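Local structure of glutamine cyclotransferase (Porphyromonas gingivalis W83, 6QQL) at residues Val41-Ile47 / Thr127-Ala131; Thr63-Phe67 / Leu142-Arg146; Tyr193-Ala197 / Leu260-Cys264; Ala227-Ala232 / Thr303-Tyr307. The protein probably catalyses, as a zinc-dependent glutaminyl cyclase, the conversion of amino-terminal glutamine residues of peptides into pyroglutamate. All blocks are in the same frame, centred on the assembly; numbering follows the deposited sequence.

The four contacts sample different places in one alpha/beta fold. Contact 2 is buried, while contacts 1, 3 and 4 are partly buried. Contacts 2 and 4 join helices packed beside the central sheet and are mainly apolar, each with an aromatic ring lying under an aliphatic group; they touch one another through Ile144 and Val304. Contacts 1 and 2 share an element, since 127-131 leads into the helix on which 142-146 lies. Contact 3 joins the approaches to two neighbouring parallel strands, with one isoleucine filling the space between them. Contact 1 differs in chemistry: an arginine reaches backbone carbonyls of a loop near the zinc site, across the chain's centre from contacts 3 and 4.

Contact 1. Residues Val41-Ile47 / Thr127-Ala131; sequences VNFGPRI and TFDGA
Thr127 starts the contact by offering its two branches to two different residues. Its CG2 meets the end of the Ile47 chain, CD1, at 3.8 Å, while OG1 lies beside the Pro45 ring, which it approaches at CG. The two side chains stand roughly at right angles to that of Thr127. At Phe128 the contact passes to the backbone: its carbonyl O rests against Pro45 CB at 3.7 Å, whereas the phenyl ring turns away from 41-47 and lies close to His283, a ligand of the zinc ion.

Asp129 uses both its side chain and its backbone. The end of its carboxylate, OD2, lies 3.6 Å from Val41 CG1, the branch set anti to the backbone N (chi1 168°). Its carbonyl O faces the edge of the Arg46 guanidinium and takes weak hydrogen bonds from NH1 at 3.1 Å and NH2 at 3.0 Å. The same NH2 reaches on to Gly130 O, again weakly. Bends at chi2 and chi3 fold the arginine back over its own turn, where NH1 makes a straighter bond (154°) to Gly44 O, from well above that carbonyl plane. One buried guanidinium serves three backbone carbonyls, one firmly and two weakly. Gly130, with positive phi, occupies the N-cap position, and Ala131 CB packs on Val41 CG2 at 3.7 Å.

Within the fold, the turn leaving helix 30-42 is fastened to the start of helix 131-149, which carries the zinc ligand Asp133. Arg46 also packs on Cys56 of helix 51-66, and its backbone N bonds to Thr111, beyond strand 102-108.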
loop_
_atom_site.group_PDB
_atom_site.type_symbol
_atom_site.label_atom_id
_atom_site.label_comp_id
_atom_site.label_asym_id
_atom_site.label_seq_id
_atom_site.Cartn_x
_atom_site.Cartn_y
_atom_site.Cartn_z
ATOM N N VAL A 41 -10.742 7.887 5.411
ATOM C CA VAL A 41 -12.013 8.045 4.718
ATOM C C VAL A 41 -12.716 9.296 5.180
ATOM O O VAL A 41 -13.384 9.969 4.387
ATOM C CB VAL A 41 -12.875 6.792 4.931
ATOM C CG1 VAL A 41 -14.299 7.027 4.485
ATOM C CG2 VAL A 41 -12.251 5.617 4.203
ATOM N N ASN A 42 -12.547 9.651 6.455
ATOM C CA ASN A 42 -13.275 10.787 7.006
ATOM C C ASN A 42 -12.968 12.094 6.273
ATOM O O ASN A 42 -13.859 12.938 6.117
ATOM C CB ASN A 42 -12.974 10.916 8.502
ATOM C CG ASN A 42 -13.787 9.950 9.338
ATOM O OD1 ASN A 42 -14.761 9.373 8.858
ATOM N ND2 ASN A 42 -13.402 9.776 10.593
ATOM N N PHE A 43 -11.745 12.271 5.780
ATOM C CA PHE A 43 -11.446 13.521 5.090
ATOM C C PHE A 43 -12.265 13.692 3.842
ATOM O O PHE A 43 -12.388 14.814 3.346
ATOM C CB PHE A 43 -9.983 13.603 4.668
ATOM C CG PHE A 43 -9.029 13.670 5.801
ATOM C CD1 PHE A 43 -8.617 12.522 6.439
ATOM C CD2 PHE A 43 -8.529 14.889 6.211
ATOM C CE1 PHE A 43 -7.739 12.590 7.479
ATOM C CE2 PHE A 43 -7.647 14.970 7.242
ATOM C CZ PHE A 43 -7.247 13.825 7.886
ATOM N N GLY A 44 -12.842 12.615 3.338
ATOM C CA GLY A 44 -13.347 12.606 1.991
ATOM C C GLY A 44 -12.313 12.010 1.055
ATOM O O GLY A 44 -11.178 11.697 1.445
ATOM N N PRO A 45 -12.692 11.854 -0.208
ATOM C CA PRO A 45 -11.820 11.167 -1.164
ATOM C C PRO A 45 -10.461 11.839 -1.254
ATOM O O PRO A 45 -10.364 13.057 -1.397
ATOM C CB PRO A 45 -12.581 11.298 -2.482
ATOM C CG PRO A 45 -13.991 11.607 -2.084
ATOM C CD PRO A 45 -13.899 12.400 -0.837
ATOM N N ARG A 46 -9.401 11.033 -1.185
ATOM C CA ARG A 46 -8.049 11.575 -1.233
ATOM C C ARG A 46 -7.606 11.733 -2.682
ATOM O O ARG A 46 -6.573 11.233 -3.119
ATOM C CB ARG A 46 -7.093 10.695 -0.449
ATOM C CG ARG A 46 -7.071 11.018 1.013
ATOM C CD ARG A 46 -8.248 10.389 1.713
ATOM N NE ARG A 46 -8.247 8.963 1.414
ATOM C CZ ARG A 46 -9.319 8.183 1.377
ATOM N NH1 ARG A 46 -10.522 8.677 1.639
ATOM N NH2 ARG A 46 -9.175 6.901 1.066
ATOM N N ILE A 47 -8.417 12.472 -3.426
ATOM C CA ILE A 47 -8.162 12.714 -4.839
ATOM C C ILE A 47 -7.055 13.743 -5.017
ATOM O O ILE A 47 -7.164 14.865 -4.496
ATOM C CB ILE A 47 -9.441 13.154 -5.545
ATOM C CG1 ILE A 47 -10.424 11.985 -5.564
ATOM C CG2 ILE A 47 -9.122 13.736 -6.919
ATOM C CD1 ILE A 47 -11.844 12.382 -5.950
ATOM N N THR A 127 -17.603 10.164 -7.198
ATOM C CA THR A 127 -16.479 9.774 -6.361
ATOM C C THR A 127 -16.858 8.668 -5.370
ATOM O O THR A 127 -18.039 8.398 -5.110
ATOM C CB THR A 127 -15.922 10.990 -5.611
ATOM O OG1 THR A 127 -16.887 11.464 -4.663
ATOM C CG2 THR A 127 -15.581 12.089 -6.585
ATOM N N PHE A 128 -15.823 7.997 -4.847
ATOM C CA PHE A 128 -15.999 6.944 -3.853
ATOM C C PHE A 128 -14.942 7.096 -2.760
ATOM O O PHE A 128 -14.023 7.907 -2.865
ATOM C CB PHE A 128 -15.961 5.545 -4.496
ATOM C CG PHE A 128 -14.614 5.141 -5.034
ATOM C CD1 PHE A 128 -14.142 5.659 -6.228
ATOM C CD2 PHE A 128 -13.836 4.201 -4.363
ATOM C CE1 PHE A 128 -12.901 5.263 -6.729
ATOM C CE2 PHE A 128 -12.603 3.805 -4.861
ATOM C CZ PHE A 128 -12.139 4.336 -6.044
ATOM N N ASP A 129 -15.093 6.317 -1.685
ATOM C CA ASP A 129 -14.289 6.524 -0.484
ATOM C C ASP A 129 -12.902 5.902 -0.594
ATOM O O ASP A 129 -11.961 6.384 0.049
ATOM C CB ASP A 129 -14.997 5.941 0.743
ATOM C CG ASP A 129 -16.178 6.786 1.214
ATOM O OD1 ASP A 129 -16.384 7.911 0.696
ATOM O OD2 ASP A 129 -16.898 6.306 2.124
ATOM N N GLY A 130 -12.770 4.815 -1.357
ATOM C CA GLY A 130 -11.528 4.073 -1.437
ATOM C C GLY A 130 -11.016 3.617 -0.085
ATOM O O GLY A 130 -9.822 3.740 0.212
ATOM N N ALA A 131 -11.899 3.074 0.746
ATOM C CA ALA A 131 -11.447 2.569 2.031
ATOM C C ALA A 131 -10.468 1.413 1.842
ATOM O O ALA A 131 -9.441 1.340 2.530
ATOM C CB ALA A 131 -12.644 2.162 2.890
#

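Contact 2. Residues Thr63-Phe67 / Leu142-Arg146; sequences TLRSF and LEIAR
Phe67 lies flat against the surface of helix 131-149, where the aliphatic part of Arg146 forms a ridge over which the flat ring is laid. Arg146 CB sits 3.5 Å from the ring centroid and 5° off the normal, a CH-pi contact almost directly over the centre. CG continues across the same face toward the rim, meeting CE1 at 3.5 Å. With chi1 near -178°, the arginine carries CG anti to its backbone N, which draws the aliphatic chain out across the ring before the guanidinium, tilted 62° to the ring plane, turns back toward Glu143 of its own helix. The opposite ring face is covered from within 63-67, by Thr63 O and Ser66 OG, both displaced toward the rim, so the phenyl group is held between its own helix end and the facing one.

Beside the ring, smaller groups interlock. Ala145 contributes a low place on its helix: CB faces Leu64 CD2 at 3.8 Å and Phe67 CD2 at 4.1 Å, obliquely to the ring. Leu142 is the complementary bump. Its CD2 meets Leu64 CD2 at 4.0 Å and Thr63 CG2 at 4.1 Å, the leucine standing about at right angles to both partners. The threonine presents its methyl to the contact, while its OG1 bonds to Trp59 O in the preceding turn.

Phe36 of helix 30-42 adds to the cluster by touching Phe67 and Leu142, and Leu64 and Ala145 rest on strand 85-95. This is the side-by-side packing of helices over one face of a central sheet seen in alpha/beta folds, here that of an M28-type protein.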
loop_
_atom_site.group_PDB
_atom_site.type_symbol
_atom_site.label_atom_id
_atom_site.label_comp_id
_atom_site.label_asym_id
_atom_site.label_seq_id
_atom_site.Cartn_x
_atom_site.Cartn_y
_atom_site.Cartn_z
ATOM N N THR A 63 1.032 12.180 11.768
ATOM C CA THR A 63 0.844 10.933 12.495
ATOM C C THR A 63 2.118 10.099 12.480
ATOM O O THR A 63 2.531 9.564 13.520
ATOM C CB THR A 63 -0.338 10.163 11.898
ATOM O OG1 THR A 63 -1.545 10.915 12.085
ATOM C CG2 THR A 63 -0.489 8.810 12.547
ATOM N N LEU A 64 2.767 10.003 11.312
ATOM C CA LEU A 64 4.011 9.246 11.227
ATOM C C LEU A 64 5.098 9.863 12.094
ATOM O O LEU A 64 5.815 9.149 12.805
ATOM C CB LEU A 64 4.484 9.162 9.782
ATOM C CG LEU A 64 3.706 8.245 8.849
ATOM C CD1 LEU A 64 4.223 8.425 7.424
ATOM C CD2 LEU A 64 3.828 6.813 9.307
ATOM N N ARG A 65 5.226 11.193 12.061
ATOM C CA ARG A 65 6.194 11.852 12.929
ATOM C C ARG A 65 5.885 11.538 14.384
ATOM O O ARG A 65 6.802 11.329 15.186
ATOM C CB ARG A 65 6.195 13.367 12.692
ATOM C CG ARG A 65 6.591 13.828 11.312
ATOM C CD ARG A 65 7.127 15.254 11.324
ATOM N NE ARG A 65 7.905 15.579 10.118
ATOM C CZ ARG A 65 7.504 16.373 9.118
ATOM N NH1 ARG A 65 6.312 16.965 9.142
ATOM N NH2 ARG A 65 8.319 16.592 8.088
ATOM N N SER A 66 4.595 11.483 14.741
ATOM C CA SER A 66 4.213 11.186 16.120
ATOM C C SER A 66 4.574 9.760 16.538
ATOM O O SER A 66 4.577 9.454 17.736
ATOM C CB SER A 66 2.705 11.411 16.319
ATOM O OG SER A 66 1.924 10.301 15.872
ATOM N N PHE A 67 4.863 8.883 15.581
ATOM C CA PHE A 67 5.279 7.513 15.849
ATOM C C PHE A 67 6.802 7.332 15.791
ATOM O O PHE A 67 7.290 6.199 15.691
ATOM C CB PHE A 67 4.584 6.564 14.870
ATOM C CG PHE A 67 3.086 6.457 15.069
ATOM C CD1 PHE A 67 2.520 6.653 16.313
ATOM C CD2 PHE A 67 2.242 6.147 14.000
ATOM C CE1 PHE A 67 1.133 6.539 16.488
ATOM C CE2 PHE A 67 0.858 6.033 14.172
ATOM C CZ PHE A 67 0.305 6.224 15.406
ATOM N N LEU A 142 0.340 2.346 8.878
ATOM C CA LEU A 142 0.270 3.247 10.024
ATOM C C LEU A 142 0.409 2.486 11.336
ATOM O O LEU A 142 1.144 2.905 12.240
ATOM C CB LEU A 142 -1.048 4.006 10.019
ATOM C CG LEU A 142 -1.197 5.183 9.075
ATOM C CD1 LEU A 142 -2.625 5.652 9.196
ATOM C CD2 LEU A 142 -0.177 6.299 9.352
ATOM N N GLU A 143 -0.338 1.385 11.485
ATOM C CA GLU A 143 -0.288 0.671 12.755
ATOM C C GLU A 143 1.049 -0.023 12.940
ATOM O O GLU A 143 1.547 -0.107 14.073
ATOM C CB GLU A 143 -1.453 -0.312 12.877
ATOM C CG GLU A 143 -1.238 -1.465 13.878
ATOM C CD GLU A 143 -1.220 -1.074 15.351
ATOM O OE1 GLU A 143 -1.289 0.136 15.693
ATOM O OE2 GLU A 143 -1.182 -2.014 16.180
ATOM N N ILE A 144 1.665 -0.486 11.848
ATOM C CA ILE A 144 3.034 -0.979 11.956
ATOM C C ILE A 144 3.960 0.141 12.401
ATOM O O ILE A 144 4.760 -0.023 13.335
ATOM C CB ILE A 144 3.487 -1.636 10.642
ATOM C CG1 ILE A 144 2.625 -2.883 10.390
ATOM C CG2 ILE A 144 4.982 -1.981 10.689
ATOM C CD1 ILE A 144 2.915 -3.590 9.112
ATOM N N ALA A 145 3.826 1.311 11.775
ATOM C CA ALA A 145 4.660 2.444 12.154
ATOM C C ALA A 145 4.590 2.701 13.653
ATOM O O ALA A 145 5.621 2.859 14.311
ATOM C CB ALA A 145 4.238 3.688 11.380
ATOM N N ARG A 146 3.384 2.686 14.224
ATOM C CA ARG A 146 3.263 2.944 15.654
ATOM C C ARG A 146 4.051 1.924 16.463
ATOM O O ARG A 146 4.823 2.290 17.361
ATOM C CB ARG A 146 1.794 2.961 16.078
ATOM C CG ARG A 146 1.615 3.281 17.555
ATOM C CD ARG A 146 0.151 3.396 17.950
ATOM N NE ARG A 146 -0.606 2.199 17.631
ATOM C CZ ARG A 146 -0.812 1.201 18.481
ATOM N NH1 ARG A 146 -0.308 1.256 19.709
ATOM N NH2 ARG A 146 -1.533 0.152 18.102
#

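Contact 3. Residues Tyr193-Ala197 / Leu260-Cys264; sequences YKAEA and LGIPC
Ala197 and Pro263 bring the two backbones to 5.3 Å between their CA atoms, in segments whose end-to-end directions differ by 12°. Most residues of both segments are extended, but Glu196 turns with helical backbone angles, and Leu260 closes helix 253-260 before Gly261, with positive phi, leads out of it. Between Ala197 CA and Pro263 O, 3.5 Å apart, runs a CA-H...O contact with an angle of 135° at the hydrogen, and Pro263 is linked through the backbone to Gly198 just beyond. Glu196 O lies near CG of the Pro263 ring, at 3.3 Å, and next to CD.

The two segments are lead-ins to parallel strands 197-202 and 264-268, adjacent in the central mixed sheet, with 264-268 outermost. Strand 102-108, on the other flank of 197-202, pairs through its backbone with Glu196 and Ala197.

Ile262 fills the space between the lead-ins with both of its branches. CG2, set anti to the backbone N, reaches Ala195 O at 3.4 Å, while CD1 extends past Ala195 N to touch its CB at 3.9 Å. The same CD1 meets the Tyr193 ring at its edge, near the ring plane, 3.7 Å from CE1. Leu260 approaches that ring obliquely, its CD1 lying 4.0 Å from Tyr193 CD1; both aliphatic chains stand about perpendicular to the tyrosine.

The phenol reaches inward and is held by other parts of the fold: OH bonds to Asp159 on strand 157-163, and Trp184 meets the ring edge-to-face. On the outer side, the exposed Lys194 chain runs forward along its own segment, NZ making a weak bond to Ala195 O.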
loop_
_atom_site.group_PDB
_atom_site.type_symbol
_atom_site.label_atom_id
_atom_site.label_comp_id
_atom_site.label_asym_id
_atom_site.label_seq_id
_atom_site.Cartn_x
_atom_site.Cartn_y
_atom_site.Cartn_z
ATOM N N TYR A 193 19.703 4.969 -2.946
ATOM C CA TYR A 193 18.837 4.287 -1.993
ATOM C C TYR A 193 18.821 2.793 -2.279
ATOM O O TYR A 193 18.799 2.377 -3.439
ATOM C CB TYR A 193 17.411 4.850 -2.050
ATOM C CG TYR A 193 16.444 4.052 -1.192
ATOM C CD1 TYR A 193 15.780 2.943 -1.700
ATOM C CD2 TYR A 193 16.230 4.380 0.127
ATOM C CE1 TYR A 193 14.926 2.197 -0.922
ATOM C CE2 TYR A 193 15.378 3.638 0.913
ATOM C CZ TYR A 193 14.720 2.550 0.387
ATOM O OH TYR A 193 13.865 1.802 1.182
ATOM N N LYS A 194 18.834 1.983 -1.219
ATOM C CA LYS A 194 18.724 0.541 -1.405
ATOM C C LYS A 194 17.987 -0.071 -0.218
ATOM O O LYS A 194 18.059 0.430 0.909
ATOM C CB LYS A 194 20.082 -0.148 -1.567
ATOM C CG LYS A 194 19.989 -1.385 -2.466
ATOM C CD LYS A 194 20.100 -2.765 -1.813
ATOM C CE LYS A 194 19.660 -3.825 -2.852
ATOM N NZ LYS A 194 19.444 -5.199 -2.309
ATOM N N ALA A 195 17.257 -1.149 -0.479
ATOM C CA ALA A 195 16.620 -1.891 0.598
ATOM C C ALA A 195 16.747 -3.363 0.273
ATOM O O ALA A 195 16.830 -3.742 -0.895
ATOM C CB ALA A 195 15.145 -1.512 0.804
ATOM N N GLU A 196 16.799 -4.196 1.311
ATOM C CA GLU A 196 17.000 -5.613 1.046
ATOM C C GLU A 196 15.749 -6.232 0.429
ATOM O O GLU A 196 15.843 -7.064 -0.481
ATOM C CB GLU A 196 17.405 -6.336 2.331
ATOM C CG GLU A 196 18.755 -5.934 2.875
ATOM C CD GLU A 196 19.824 -5.888 1.806
ATOM O OE1 GLU A 196 20.467 -4.828 1.646
ATOM O OE2 GLU A 196 20.020 -6.911 1.115
ATOM N N ALA A 197 14.570 -5.796 0.863
ATOM C CA ALA A 197 13.333 -6.364 0.354
ATOM C C ALA A 197 12.223 -5.326 0.449
ATOM O O ALA A 197 12.220 -4.486 1.359
ATOM C CB ALA A 197 12.965 -7.632 1.116
ATOM N N LEU A 260 14.974 0.407 -9.105
ATOM C CA LEU A 260 15.813 0.338 -7.920
ATOM C C LEU A 260 16.397 -1.046 -7.659
ATOM O O LEU A 260 17.191 -1.195 -6.726
ATOM C CB LEU A 260 15.040 0.814 -6.690
ATOM C CG LEU A 260 14.872 2.329 -6.624
ATOM C CD1 LEU A 260 14.150 2.733 -5.340
ATOM C CD2 LEU A 260 16.220 3.038 -6.728
ATOM N N GLY A 261 16.013 -2.063 -8.428
ATOM C CA GLY A 261 16.578 -3.377 -8.239
ATOM C C GLY A 261 16.163 -4.036 -6.957
ATOM O O GLY A 261 16.800 -4.999 -6.533
ATOM N N ILE A 262 15.147 -3.520 -6.283
ATOM C CA ILE A 262 14.774 -4.123 -5.014
ATOM C C ILE A 262 13.739 -5.226 -5.243
ATOM O O ILE A 262 12.694 -4.988 -5.880
ATOM C CB ILE A 262 14.275 -3.047 -4.043
ATOM C CG1 ILE A 262 15.301 -1.910 -3.987
ATOM C CG2 ILE A 262 13.988 -3.659 -2.670
ATOM C CD1 ILE A 262 14.945 -0.792 -3.044
ATOM N N PRO A 263 13.976 -6.440 -4.737
ATOM C CA PRO A 263 12.958 -7.497 -4.833
ATOM C C PRO A 263 11.745 -7.140 -3.989
ATOM O O PRO A 263 11.846 -6.965 -2.772
ATOM C CB PRO A 263 13.683 -8.741 -4.302
ATOM C CG PRO A 263 14.710 -8.207 -3.418
ATOM C CD PRO A 263 15.177 -6.898 -4.024
ATOM N N CYS A 264 10.597 -6.993 -4.650
ATOM C CA CYS A 264 9.363 -6.587 -3.994
ATOM C C CYS A 264 8.249 -7.599 -4.246
ATOM O O CYS A 264 8.256 -8.310 -5.258
ATOM C CB CYS A 264 8.933 -5.194 -4.470
ATOM S SG CYS A 264 10.210 -3.923 -4.193
#

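Contact 4. Residues Ala227-Ala232 / Thr303-Tyr307; sequences AVWQTA and TVIRY
Two helices cross at the edge of the helical layer that covers strand 264-268, meeting through small residues and one aromatic ring, with Ala227, Val228, Thr231 and Ala232 facing Thr303 and Tyr307. Their axes come within 9.1 Å at 113°, a steep crossing. The Tyr307 ring lies against Ala227 and Val228: Val228 CG2 is over one face, 4.3 Å from the centroid in a CH-pi contact, while Ala227 CB sits at the edge, 3.6 Å from CE1. A chi1 of 171°, with CG anti to the backbone N, swings the ring across to the other helix.

At the far end two threonines slide past each other. Thr231 CG2 reaches Thr303 O at 3.6 Å and Thr303 CG2 at 3.8 Å, and Ala232 CB packs against Thr303 OG1. Each hydroxyl is bonded within its own helix, Thr231 OG1 to Ala227 O and Thr303 OG1 to Ala299 O, while the two methyls meet across the contact.

Val228 rests on Ile265 and Val304 on Ile267 of the outermost strand, as helices do when they flank the sheet of an alpha/beta sandwich.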
loop_
_atom_site.group_PDB
_atom_site.type_symbol
_atom_site.label_atom_id
_atom_site.label_comp_id
_atom_site.label_asym_id
_atom_site.label_seq_id
_atom_site.Cartn_x
_atom_site.Cartn_y
_atom_site.Cartn_z
ATOM N N ALA A 227 8.693 -16.560 2.132
ATOM C CA ALA A 227 8.860 -16.225 3.539
ATOM C C ALA A 227 7.603 -15.572 4.116
ATOM O O ALA A 227 7.204 -15.867 5.245
ATOM C CB ALA A 227 10.084 -15.324 3.710
ATOM N N VAL A 228 6.967 -14.676 3.364
ATOM C CA VAL A 228 5.772 -14.026 3.884
ATOM C C VAL A 228 4.638 -15.031 4.001
ATOM O O VAL A 228 4.022 -15.176 5.062
ATOM C CB VAL A 228 5.367 -12.831 3.001
ATOM C CG1 VAL A 228 4.017 -12.298 3.437
ATOM C CG2 VAL A 228 6.408 -11.720 3.103
ATOM N N TRP A 229 4.376 -15.773 2.920
ATOM C CA TRP A 229 3.242 -16.691 2.882
ATOM C C TRP A 229 3.399 -17.826 3.882
ATOM O O TRP A 229 2.399 -18.358 4.383
ATOM C CB TRP A 229 3.077 -17.228 1.470
ATOM C CG TRP A 229 1.955 -16.592 0.682
ATOM C CD1 TRP A 229 0.807 -17.203 0.236
ATOM C CD2 TRP A 229 1.886 -15.230 0.228
ATOM N NE1 TRP A 229 0.035 -16.303 -0.474
ATOM C CE2 TRP A 229 0.671 -15.088 -0.487
ATOM C CE3 TRP A 229 2.733 -14.116 0.355
ATOM C CZ2 TRP A 229 0.286 -13.884 -1.060
ATOM C CZ3 TRP A 229 2.346 -12.922 -0.205
ATOM C CH2 TRP A 229 1.136 -12.815 -0.909
ATOM N N GLN A 230 4.635 -18.239 4.151
ATOM C CA GLN A 230 4.861 -19.239 5.182
ATOM C C GLN A 230 4.649 -18.654 6.574
ATOM O O GLN A 230 4.151 -19.342 7.468
ATOM C CB GLN A 230 6.257 -19.829 5.017
ATOM C CG GLN A 230 6.240 -20.871 3.925
ATOM C CD GLN A 230 7.386 -21.856 3.980
ATOM O OE1 GLN A 230 7.180 -23.039 4.264
ATOM N NE2 GLN A 230 8.596 -21.389 3.670
ATOM N N THR A 231 5.002 -17.383 6.775
ATOM C CA THR A 231 4.668 -16.731 8.034
ATOM C C THR A 231 3.165 -16.741 8.252
ATOM O O THR A 231 2.677 -17.214 9.286
ATOM C CB THR A 231 5.219 -15.299 8.048
ATOM O OG1 THR A 231 6.647 -15.321 8.201
ATOM C CG2 THR A 231 4.552 -14.432 9.142
ATOM N N ALA A 232 2.412 -16.270 7.257
ATOM C CA ALA A 232 0.953 -16.322 7.304
ATOM C C ALA A 232 0.454 -17.724 7.656
ATOM O O ALA A 232 -0.344 -17.897 8.580
ATOM C CB ALA A 232 0.385 -15.854 5.965
ATOM N N THR A 303 0.720 -10.724 9.875
ATOM C CA THR A 303 1.738 -11.388 9.053
ATOM C C THR A 303 2.934 -10.473 8.821
ATOM O O THR A 303 4.078 -10.844 9.102
ATOM C CB THR A 303 1.158 -11.867 7.706
ATOM O OG1 THR A 303 0.189 -12.911 7.902
ATOM C CG2 THR A 303 2.250 -12.413 6.839
ATOM N N VAL A 304 2.688 -9.248 8.365
ATOM C CA VAL A 304 3.803 -8.396 7.977
ATOM C C VAL A 304 4.650 -8.028 9.188
ATOM O O VAL A 304 5.884 -8.072 9.125
ATOM C CB VAL A 304 3.287 -7.151 7.236
ATOM C CG1 VAL A 304 4.391 -6.160 7.039
ATOM C CG2 VAL A 304 2.721 -7.555 5.913
ATOM N N ILE A 305 4.014 -7.667 10.309
ATOM C CA ILE A 305 4.777 -7.319 11.510
ATOM C C ILE A 305 5.625 -8.510 11.984
ATOM O O ILE A 305 6.798 -8.351 12.344
ATOM C CB ILE A 305 3.833 -6.775 12.605
ATOM C CG1 ILE A 305 4.618 -5.978 13.646
ATOM C CG2 ILE A 305 3.068 -7.871 13.320
ATOM C CD1 ILE A 305 3.836 -4.872 14.274
ATOM N N ARG A 306 5.064 -9.721 11.944
ATOM C CA ARG A 306 5.812 -10.907 12.348
ATOM C C ARG A 306 6.993 -11.154 11.422
ATOM O O ARG A 306 8.111 -11.424 11.879
ATOM C CB ARG A 306 4.882 -12.116 12.374
ATOM C CG ARG A 306 4.093 -12.121 13.599
ATOM C CD ARG A 306 4.946 -12.610 14.733
ATOM N NE ARG A 306 4.250 -12.375 15.990
ATOM C CZ ARG A 306 3.111 -12.951 16.364
ATOM N NH1 ARG A 306 2.514 -13.837 15.580
ATOM N NH2 ARG A 306 2.573 -12.634 17.537
ATOM N N TYR A 307 6.760 -11.086 10.117
ATOM C CA TYR A 307 7.868 -11.216 9.190
ATOM C C TYR A 307 8.906 -10.123 9.462
ATOM O O TYR A 307 10.121 -10.362 9.397
ATOM C CB TYR A 307 7.353 -11.151 7.745
ATOM C CG TYR A 307 8.479 -11.061 6.757
ATOM C CD1 TYR A 307 9.064 -12.215 6.246
ATOM C CD2 TYR A 307 9.028 -9.830 6.416
ATOM C CE1 TYR A 307 10.130 -12.140 5.373
ATOM C CE2 TYR A 307 10.093 -9.742 5.565
ATOM C CZ TYR A 307 10.646 -10.897 5.037
ATOM O OH TYR A 307 11.712 -10.789 4.175
#